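Local coordinates for capsular polysaccharide biosynthesis protein (Burkholderia pseudomallei, PDB 4BQN) that binds coenzyme A and probably acts as an acetyltransferase in the biosynthesis of capsular polysaccharide, at residues A[46-49]-A[50-53]; A[213-217]-A[218-222]; A[275-278]-A[279-283]; A[205-208]-A[209-212]. The protein carries 1 engineered substitution. One frame throughout, in Å; residues are numbered along the deposited sequence. Where two conformers were deposited one is given.

Interaction 1 (A[46-49]-A[50-53])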
# COMPACT_ATOMS: atom_id res chain seq x y z
N GLU A 46 9.62 -5.07 -20.59
CA GLU A 46 8.86 -5.72 -21.63
C GLU A 46 9.41 -7.09 -21.96
O GLU A 46 8.65 -8.04 -22.15
CB GLU A 46 8.78 -4.85 -22.86
CG GLU A 46 7.74 -5.33 -23.86
CD GLU A 46 7.57 -4.37 -25.02
OE1 GLU A 46 8.24 -3.30 -25.04
OE2 GLU A 46 6.77 -4.69 -25.90
N GLU A 47 10.74 -7.21 -21.99
CA GLU A 47 11.36 -8.48 -22.27
C GLU A 47 10.99 -9.50 -21.18
O GLU A 47 10.66 -10.65 -21.48
CB GLU A 47 12.88 -8.32 -22.39
CG GLU A 47 13.34 -7.60 -23.65
CD GLU A 47 13.00 -6.12 -23.69
OE1 GLU A 47 12.94 -5.47 -22.62
OE2 GLU A 47 12.78 -5.59 -24.81
N GLN A 48 10.99 -9.05 -19.93
CA GLN A 48 10.64 -9.94 -18.82
C GLN A 48 9.19 -10.38 -18.86
O GLN A 48 8.88 -11.57 -18.70
CB GLN A 48 10.95 -9.30 -17.47
CG GLN A 48 12.44 -9.22 -17.21
CD GLN A 48 12.81 -8.29 -16.07
OE1 GLN A 48 12.04 -7.42 -15.68
NE2 GLN A 48 14.02 -8.46 -15.56
N ILE A 49 8.30 -9.43 -19.09
CA ILE A 49 6.87 -9.76 -19.10
C ILE A 49 6.49 -10.65 -20.28
O ILE A 49 5.64 -11.55 -20.15
CB ILE A 49 5.97 -8.50 -18.95
CG1 ILE A 49 4.69 -8.87 -18.20
CG2 ILE A 49 5.68 -7.84 -20.30
CD1 ILE A 49 4.89 -9.09 -16.71
N ASP A 50 7.15 -10.43 -21.43
CA ASP A 50 7.00 -11.30 -22.60
C ASP A 50 7.41 -12.73 -22.26
O ASP A 50 6.70 -13.69 -22.59
CB ASP A 50 7.86 -10.81 -23.77
CG ASP A 50 7.27 -9.61 -24.50
OD1 ASP A 50 6.09 -9.25 -24.32
OD2 ASP A 50 8.03 -9.02 -25.31
N ARG A 51 8.56 -12.88 -21.60
CA ARG A 51 9.09 -14.19 -21.24
C ARG A 51 8.15 -14.90 -20.26
O ARG A 51 7.90 -16.11 -20.37
CB ARG A 51 10.48 -14.02 -20.62
CG ARG A 51 11.26 -15.30 -20.41
CD ARG A 51 12.71 -15.03 -20.01
NE ARG A 51 13.16 -13.70 -20.42
CZ ARG A 51 13.50 -12.71 -19.59
NH1 ARG A 51 13.49 -12.91 -18.27
NH2 ARG A 51 13.86 -11.54 -20.07
N HIS A 52 7.61 -14.15 -19.30
CA HIS A 52 6.71 -14.77 -18.34
C HIS A 52 5.44 -15.25 -19.01
O HIS A 52 4.94 -16.31 -18.65
CB HIS A 52 6.39 -13.84 -17.19
CG HIS A 52 7.55 -13.61 -16.27
ND1 HIS A 52 8.30 -14.65 -15.75
CD2 HIS A 52 8.10 -12.47 -15.80
CE1 HIS A 52 9.26 -14.15 -14.99
NE2 HIS A 52 9.16 -12.83 -15.00
N LEU A 53 4.90 -14.49 -19.96
CA LEU A 53 3.71 -14.92 -20.68
C LEU A 53 3.97 -16.21 -21.45
O LEU A 53 3.11 -17.09 -21.49
CB LEU A 53 3.21 -13.85 -21.64
CG LEU A 53 1.74 -13.99 -22.06
CD1 LEU A 53 0.82 -13.39 -21.00
CD2 LEU A 53 1.51 -13.33 -23.40

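Interaction 2 (A[213-217]-A[218-222])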
# COMPACT_ATOMS: atom_id res chain seq x y z
N ARG A 213 -4.93 -15.86 4.61
CA ARG A 213 -6.15 -15.95 3.81
C ARG A 213 -5.89 -16.63 2.47
O ARG A 213 -6.75 -17.34 1.97
CB ARG A 213 -6.83 -14.59 3.61
CG ARG A 213 -7.03 -13.75 4.88
CD ARG A 213 -7.63 -14.51 6.06
NE ARG A 213 -7.65 -13.66 7.26
CZ ARG A 213 -8.56 -12.72 7.52
NH1 ARG A 213 -9.58 -12.49 6.68
NH2 ARG A 213 -8.45 -12.01 8.65
N CYS A 214 -4.71 -16.43 1.90
CA CYS A 214 -4.34 -17.16 0.70
C CYS A 214 -4.32 -18.66 0.98
O CYS A 214 -4.83 -19.45 0.19
CB CYS A 214 -2.97 -16.71 0.20
SG CYS A 214 -2.94 -15.05 -0.48
N MET A 215 -3.71 -19.06 2.09
CA MET A 215 -3.64 -20.48 2.42
C MET A 215 -5.02 -21.07 2.64
O MET A 215 -5.27 -22.21 2.22
CB MET A 215 -2.73 -20.74 3.61
CG MET A 215 -1.25 -20.53 3.29
SD MET A 215 -0.11 -21.05 4.58
CE MET A 215 -0.50 -22.81 4.65
N LEU A 216 -5.92 -20.32 3.27
CA LEU A 216 -7.29 -20.83 3.46
C LEU A 216 -7.97 -21.02 2.12
O LEU A 216 -8.66 -22.01 1.92
CB LEU A 216 -8.11 -19.88 4.33
CG LEU A 216 -7.61 -19.75 5.77
CD1 LEU A 216 -8.31 -18.62 6.51
CD2 LEU A 216 -7.78 -21.06 6.55
N ALA A 217 -7.74 -20.09 1.19
CA ALA A 217 -8.34 -20.18 -0.16
C ALA A 217 -7.84 -21.41 -0.91
O ALA A 217 -8.55 -21.97 -1.74
CB ALA A 217 -8.04 -18.91 -0.95
N LEU A 218 -6.60 -21.81 -0.62
CA LEU A 218 -6.00 -23.00 -1.22
C LEU A 218 -6.43 -24.32 -0.56
O LEU A 218 -6.09 -25.39 -1.06
CB LEU A 218 -4.48 -22.87 -1.20
CG LEU A 218 -3.93 -21.76 -2.09
CD1 LEU A 218 -2.44 -21.63 -1.82
CD2 LEU A 218 -4.18 -22.07 -3.57
N GLY A 219 -7.17 -24.24 0.55
CA GLY A 219 -7.68 -25.44 1.21
C GLY A 219 -6.90 -25.91 2.42
O GLY A 219 -7.21 -26.96 2.97
N TYR A 220 -5.90 -25.14 2.86
CA TYR A 220 -5.23 -25.46 4.12
C TYR A 220 -6.15 -25.14 5.30
O TYR A 220 -7.03 -24.30 5.17
CB TYR A 220 -3.92 -24.66 4.26
CG TYR A 220 -2.87 -25.07 3.24
CD1 TYR A 220 -2.08 -26.20 3.44
CD2 TYR A 220 -2.68 -24.33 2.08
CE1 TYR A 220 -1.15 -26.59 2.51
CE2 TYR A 220 -1.73 -24.70 1.14
CZ TYR A 220 -0.97 -25.84 1.36
OH TYR A 220 -0.03 -26.22 0.43
N THR A 221 -5.94 -25.82 6.42
CA THR A 221 -6.64 -25.58 7.68
C THR A 221 -5.99 -24.42 8.43
O THR A 221 -4.85 -24.08 8.16
CB THR A 221 -6.55 -26.82 8.61
OG1 THR A 221 -5.19 -27.03 9.02
CG2 THR A 221 -7.07 -28.07 7.92
N TYR A 222 -6.70 -23.86 9.41
CA TYR A 222 -6.13 -22.83 10.27
C TYR A 222 -4.86 -23.30 10.95
O TYR A 222 -3.88 -22.54 11.04
CB TYR A 222 -7.18 -22.35 11.29
CG TYR A 222 -8.22 -21.46 10.65
CD1 TYR A 222 -9.35 -22.00 10.03
CD2 TYR A 222 -8.05 -20.08 10.64
CE1 TYR A 222 -10.29 -21.18 9.42
CE2 TYR A 222 -8.98 -19.26 10.03
CZ TYR A 222 -10.09 -19.80 9.43
OH TYR A 222 -10.98 -18.95 8.84

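Interaction 3 (A[275-278]-A[279-283])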
# COMPACT_ATOMS: atom_id res chain seq x y z
N GLU A 275 11.65 19.79 4.65
CA GLU A 275 12.14 19.33 3.34
C GLU A 275 11.01 19.06 2.35
O GLU A 275 11.17 19.24 1.15
CB GLU A 275 13.04 18.10 3.51
CG GLU A 275 14.39 18.41 4.14
CD GLU A 275 15.28 17.19 4.33
OE1 GLU A 275 15.01 16.14 3.71
OE2 GLU A 275 16.27 17.28 5.10
N GLN A 276 9.86 18.64 2.85
CA GLN A 276 8.68 18.51 1.99
C GLN A 276 8.30 19.86 1.37
O GLN A 276 8.02 19.95 0.17
CB GLN A 276 7.48 17.91 2.75
CG GLN A 276 7.67 16.45 3.13
CD GLN A 276 7.51 15.53 1.93
OE1 GLN A 276 6.51 15.60 1.22
NE2 GLN A 276 8.51 14.68 1.69
N PHE A 277 8.28 20.90 2.20
CA PHE A 277 8.03 22.25 1.67
C PHE A 277 9.04 22.60 0.58
O PHE A 277 8.66 23.07 -0.50
CB PHE A 277 8.05 23.31 2.77
CG PHE A 277 6.72 23.50 3.45
CD1 PHE A 277 5.80 24.42 2.95
CD2 PHE A 277 6.38 22.74 4.57
CE1 PHE A 277 4.56 24.60 3.55
CE2 PHE A 277 5.15 22.92 5.19
CZ PHE A 277 4.23 23.84 4.66
N GLU A 278 10.32 22.34 0.85
CA GLU A 278 11.37 22.67 -0.10
C GLU A 278 11.19 21.90 -1.41
O GLU A 278 11.39 22.44 -2.49
CB GLU A 278 12.73 22.42 0.54
CG GLU A 278 13.00 23.41 1.67
CD GLU A 278 14.04 22.98 2.68
OE1 GLU A 278 14.65 21.90 2.54
OE2 GLU A 278 14.25 23.75 3.65
N TRP A 279 10.77 20.64 -1.30
CA TRP A 279 10.55 19.80 -2.47
C TRP A 279 9.41 20.36 -3.33
O TRP A 279 9.58 20.55 -4.53
CB TRP A 279 10.28 18.36 -2.04
CG TRP A 279 10.28 17.40 -3.19
CD1 TRP A 279 11.36 16.74 -3.71
CD2 TRP A 279 9.15 16.98 -3.97
NE1 TRP A 279 10.98 15.96 -4.78
CE2 TRP A 279 9.62 16.07 -4.94
CE3 TRP A 279 7.77 17.28 -3.93
CZ2 TRP A 279 8.78 15.48 -5.89
CZ3 TRP A 279 6.93 16.67 -4.88
CH2 TRP A 279 7.44 15.79 -5.85
N PHE A 280 8.27 20.67 -2.72
CA PHE A 280 7.15 21.22 -3.48
C PHE A 280 7.48 22.59 -4.09
O PHE A 280 7.00 22.89 -5.19
CB PHE A 280 5.89 21.32 -2.64
CG PHE A 280 5.22 20.00 -2.40
CD1 PHE A 280 4.61 19.30 -3.45
CD2 PHE A 280 5.17 19.45 -1.11
CE1 PHE A 280 3.97 18.09 -3.22
CE2 PHE A 280 4.53 18.25 -0.88
CZ PHE A 280 3.93 17.57 -1.93
N GLU A 281 8.25 23.41 -3.37
CA GLU A 281 8.57 24.75 -3.86
C GLU A 281 9.47 24.70 -5.12
O GLU A 281 9.54 25.68 -5.85
CB GLU A 281 9.12 25.62 -2.71
CG GLU A 281 8.04 26.06 -1.71
CD GLU A 281 8.56 26.46 -0.32
OE1 GLU A 281 9.78 26.68 -0.18
OE2 GLU A 281 7.74 26.55 0.63
N ARG A 282 10.10 23.55 -5.38
CA ARG A 282 10.91 23.39 -6.60
C ARG A 282 10.07 23.15 -7.86
O ARG A 282 10.54 23.36 -8.97
CB ARG A 282 11.94 22.27 -6.43
CG ARG A 282 12.99 22.59 -5.37
CD ARG A 282 13.99 21.46 -5.17
NE ARG A 282 14.75 21.66 -3.94
CZ ARG A 282 14.74 20.83 -2.89
NH1 ARG A 282 14.04 19.71 -2.91
NH2 ARG A 282 15.46 21.12 -1.82
N SER A 283 8.83 22.68 -7.69
CA SER A 283 7.96 22.39 -8.82
C SER A 283 7.09 23.61 -9.17
O SER A 283 6.91 24.50 -8.34
CB SER A 283 7.06 21.19 -8.50
OG SER A 283 7.79 19.98 -8.63
O HOH W 1 13.61 18.01 -0.51
O HOH W 2 15.31 19.79 0.73

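Interaction 4 (A[205-208]-A[209-212])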
# COMPACT_ATOMS: atom_id res chain seq x y z
N ALA A 205 2.47 -7.90 10.42
CA ALA A 205 1.23 -8.47 10.94
C ALA A 205 0.19 -8.58 9.83
O ALA A 205 -0.51 -9.59 9.70
CB ALA A 205 0.70 -7.62 12.09
N LEU A 206 0.08 -7.54 9.01
CA LEU A 206 -0.88 -7.57 7.91
C LEU A 206 -0.44 -8.53 6.78
O LEU A 206 -1.29 -9.22 6.21
CB LEU A 206 -1.18 -6.16 7.38
CG LEU A 206 -2.31 -6.11 6.34
CD1 LEU A 206 -3.60 -6.72 6.87
CD2 LEU A 206 -2.52 -4.68 5.88
N MET A 207 0.86 -8.58 6.48
CA MET A 207 1.34 -9.54 5.50
C MET A 207 1.06 -10.97 5.94
O MET A 207 0.70 -11.81 5.11
CB MET A 207 2.84 -9.34 5.23
CG MET A 207 3.17 -8.06 4.46
SD MET A 207 2.28 -7.82 2.91
CE MET A 207 2.66 -9.34 2.05
N ARG A 208 1.26 -11.27 7.23
CA ARG A 208 0.92 -12.61 7.73
C ARG A 208 -0.57 -12.88 7.54
O ARG A 208 -0.96 -13.98 7.15
CB ARG A 208 1.29 -12.77 9.19
CG ARG A 208 2.79 -12.82 9.43
CD ARG A 208 3.09 -13.28 10.84
NE ARG A 208 2.58 -12.38 11.87
CZ ARG A 208 3.27 -11.38 12.43
NH1 ARG A 208 4.50 -11.07 12.00
NH2 ARG A 208 2.71 -10.65 13.39
N GLU A 209 -1.40 -11.88 7.84
CA GLU A 209 -2.84 -12.09 7.75
C GLU A 209 -3.28 -12.40 6.32
O GLU A 209 -4.04 -13.36 6.09
CB GLU A 209 -3.63 -10.90 8.31
CG GLU A 209 -5.06 -11.28 8.68
CD GLU A 209 -5.13 -12.27 9.84
OE1 GLU A 209 -4.26 -12.22 10.75
OE2 GLU A 209 -6.04 -13.11 9.85
N ILE A 210 -2.81 -11.62 5.34
CA ILE A 210 -3.20 -11.87 3.95
C ILE A 210 -2.64 -13.21 3.45
O ILE A 210 -3.34 -13.94 2.74
CB ILE A 210 -2.86 -10.68 3.00
CG1 ILE A 210 -3.52 -10.84 1.63
CG2 ILE A 210 -1.37 -10.49 2.85
CD1 ILE A 210 -5.01 -10.73 1.68
N ALA A 211 -1.41 -13.54 3.83
CA ALA A 211 -0.84 -14.85 3.48
C ALA A 211 -1.70 -15.98 4.06
O ALA A 211 -1.95 -16.99 3.39
CB ALA A 211 0.59 -14.96 3.96
N ALA A 212 -2.16 -15.83 5.30
CA ALA A 212 -3.06 -16.81 5.89
C ALA A 212 -4.34 -16.97 5.07
O ALA A 212 -4.79 -18.10 4.83
CB ALA A 212 -3.39 -16.43 7.33
O HOH W 3 -1.87 -11.12 11.55

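Interaction 1 (A[46-49]-A[50-53])
Asp50 N donates to Glu46 O at 2.9 Å, with an N-H...O angle of 161°. This bond starts a run of i to i+4 bonds in the first turns of the alpha-helix 46-56. The others are Arg51 N to Glu47 O, His52 N to Gln48 O and Leu53 N to Ile49 O. On one flank the carboxylates of Glu46 and Asp50 approach each other without touching. Their planes stand 65° apart, and Glu46 OE2 lies 4.5 Å from Asp50 OD2. Lys76 NZ forms salt bridges with Glu46 OE2 and Asp50 OD1, which probably offsets the like charges. On another flank Arg51 folds back along the helix. In the conformer given, the chain bends at its third torsion, and one face of the guanidinium lies over Glu47 O and Gln48 CA. Arg51 NH2 also lies 3.9 Å from Gln48 CG, so it meets the aliphatic part of that side chain. The Gln48 amide stands 79° from the guanidinium plane, and its OE1 accepts from Ser45 N. The His52 ring stands obliquely beside the backbone, with CD2 3.1 Å from Gln48 O. Both ring nitrogens have partners: ND1 bonds to Thr56 OG1 and NE2 to Glu39 OE1. Ile49 and Leu53 form the inward side, where both pack on Leu82 of helix 79-83.

Interaction 2 (A[213-217]-A[218-222])
The rings of Tyr220 and Tyr222 each take a methyl group from the last turn of helix 204-217 over one face. Met215 CE sits over Tyr220, 3.8 Å from the ring centroid and displaced from the ring centre, nearest to CG. Leu216 CD2 lies over the centre of Tyr222, also 3.8 Å from the centroid. Both are CH-pi contacts. At the edge of the Tyr220 ring, in its plane, is Met215 O.

The helix ends in a Schellman motif. Gly219 is the first residue to leave helical angles, and its phi of 100° turns the chain back. Tyr220 N then bonds to Met215 O at 3.1 Å, and Gly219 N bonds to Leu216 O at 3.0 Å. In the second bond the donor stands above the carbonyl plane. Leu218 N still makes the regular helical bond to Cys214 O, plus a weak one to Met215 O. Met215 O is thus shared between the helix end and the turn.

The bend of Met215 at its last torsion (chi3 61°) brings CE onto Tyr220. SD lies farther off and oblique to the ring, in a Met-aromatic contact. Tyr220 OH bonds to Asp32 OD2, which ties the turn to helix 27-32. Met215 and Leu218 both pack on Phe29 of that helix, while Leu216 touches Ile225 in the following loop. The second methyl of Leu216 reaches the hydroxyl end of Tyr222: CD1 is 3.6 Å from OH and 3.6 Å from CZ.

Interaction 3 (A[275-278]-A[279-283])
Arg282 reaches back along helix 269-281, with one face of its guanidinium over Glu278 O. CG stands beside the backbone N (chi1 -65°), and the extended chain then runs back along the helix. Two waters lie at the guanidinium edge, in its plane. One accepts from Arg282 NH1 at 3.0 Å and donates to Glu275 O. The other accepts from Arg282 NH2 at 2.9 Å and donates to Glu278 OE1. In the conformers given, Arg282 and Glu278 are joined through water and not by a direct salt bridge.

Glu281 OE2 lies at the edge of the Phe277 ring, 3.7 Å from CD1, with carboxylate and ring planes 60° apart. The Gln276 amide stands at 81° to the Phe280 ring, and its OE1 accepts from Asp122 N. Trp279 CE3 lies over one face of Phe280, 3.8 Å above its plane, and Phe280 CE1 is at the Trp279 edge. Phe280 N to Gln276 O, an i to i+4 bond of the alpha-helix, is nearly straight, whereas Arg282 N to Glu278 O is weak.

Phe277 and Phe280 pack on helix 123-130, Trp279 and Phe280 on Val121 of strand 121-122. Phe280 also meets Val288 and Phe291 of helix 285-296.

Interaction 4 (A[205-208]-A[209-212])
Glu209 N bonds to Ala205 O at 3.1 Å, one of four i to i+4 backbone bonds in the first turns of the alpha-helix 204-217. Ile210 N to Leu206 O, Ala211 N to Met207 O and Ala212 N to Arg208 O complete the set. The Ile210 bond is close to straight, at 168°.

A water adds a second polar link. It donates to Ala205 O at 2.8 Å and to Glu209 OE1 at 2.7 Å, so Ala205 O receives both the helical N-H and the water. The Glu209 chain bends at its second torsion (chi2 66°), which brings the carboxylate back toward that carbonyl. Its other oxygen, OE2, forms a salt bridge with Arg213 NH2 one turn on. The carboxylate is thus held from two sides of the sequence.

Apolar contacts between the two segments are looser. Met207 CE lies 4.3 Å from Ile210 CG2, and Leu206 CD1 lies 4.4 Å from Glu209 CB. The inward faces of the helix are occupied by neighbours instead. Met207 and Ala211 meet Met22 of helix 15-24, and Leu206 meets Phe185 and Ile186 of helix 183-189. The side chain of Met207 is about 8 Å from that of Cys14, which binds coenzyme A covalently. This places the first turns of the helix close to the coenzyme A site. At the Ile210 branch, CG2 rests against the backbone, 3.3 Å from Met207 O.

In the fold
All four contacts are local, so none closes a long loop, and they follow in series, with none crossing or enclosing another. Interaction 1 comes first, in helix 46-56, and joins it to helix 79-83. Interactions 4 and 2 then share helix 204-217. Interaction 4 takes its N-terminal turns, near helices 15-24 and 183-189. Interaction 2 follows directly and turns the chain out of the helix, against helix 27-32. Their centres are about 12 Å apart. Interaction 3, near the C terminus, lies on helix 269-281, beside helices 123-130 and 285-296. It lies on the opposite side of the chain's centre from interactions 2 and 4, about 46 Å from interaction 2 between centres.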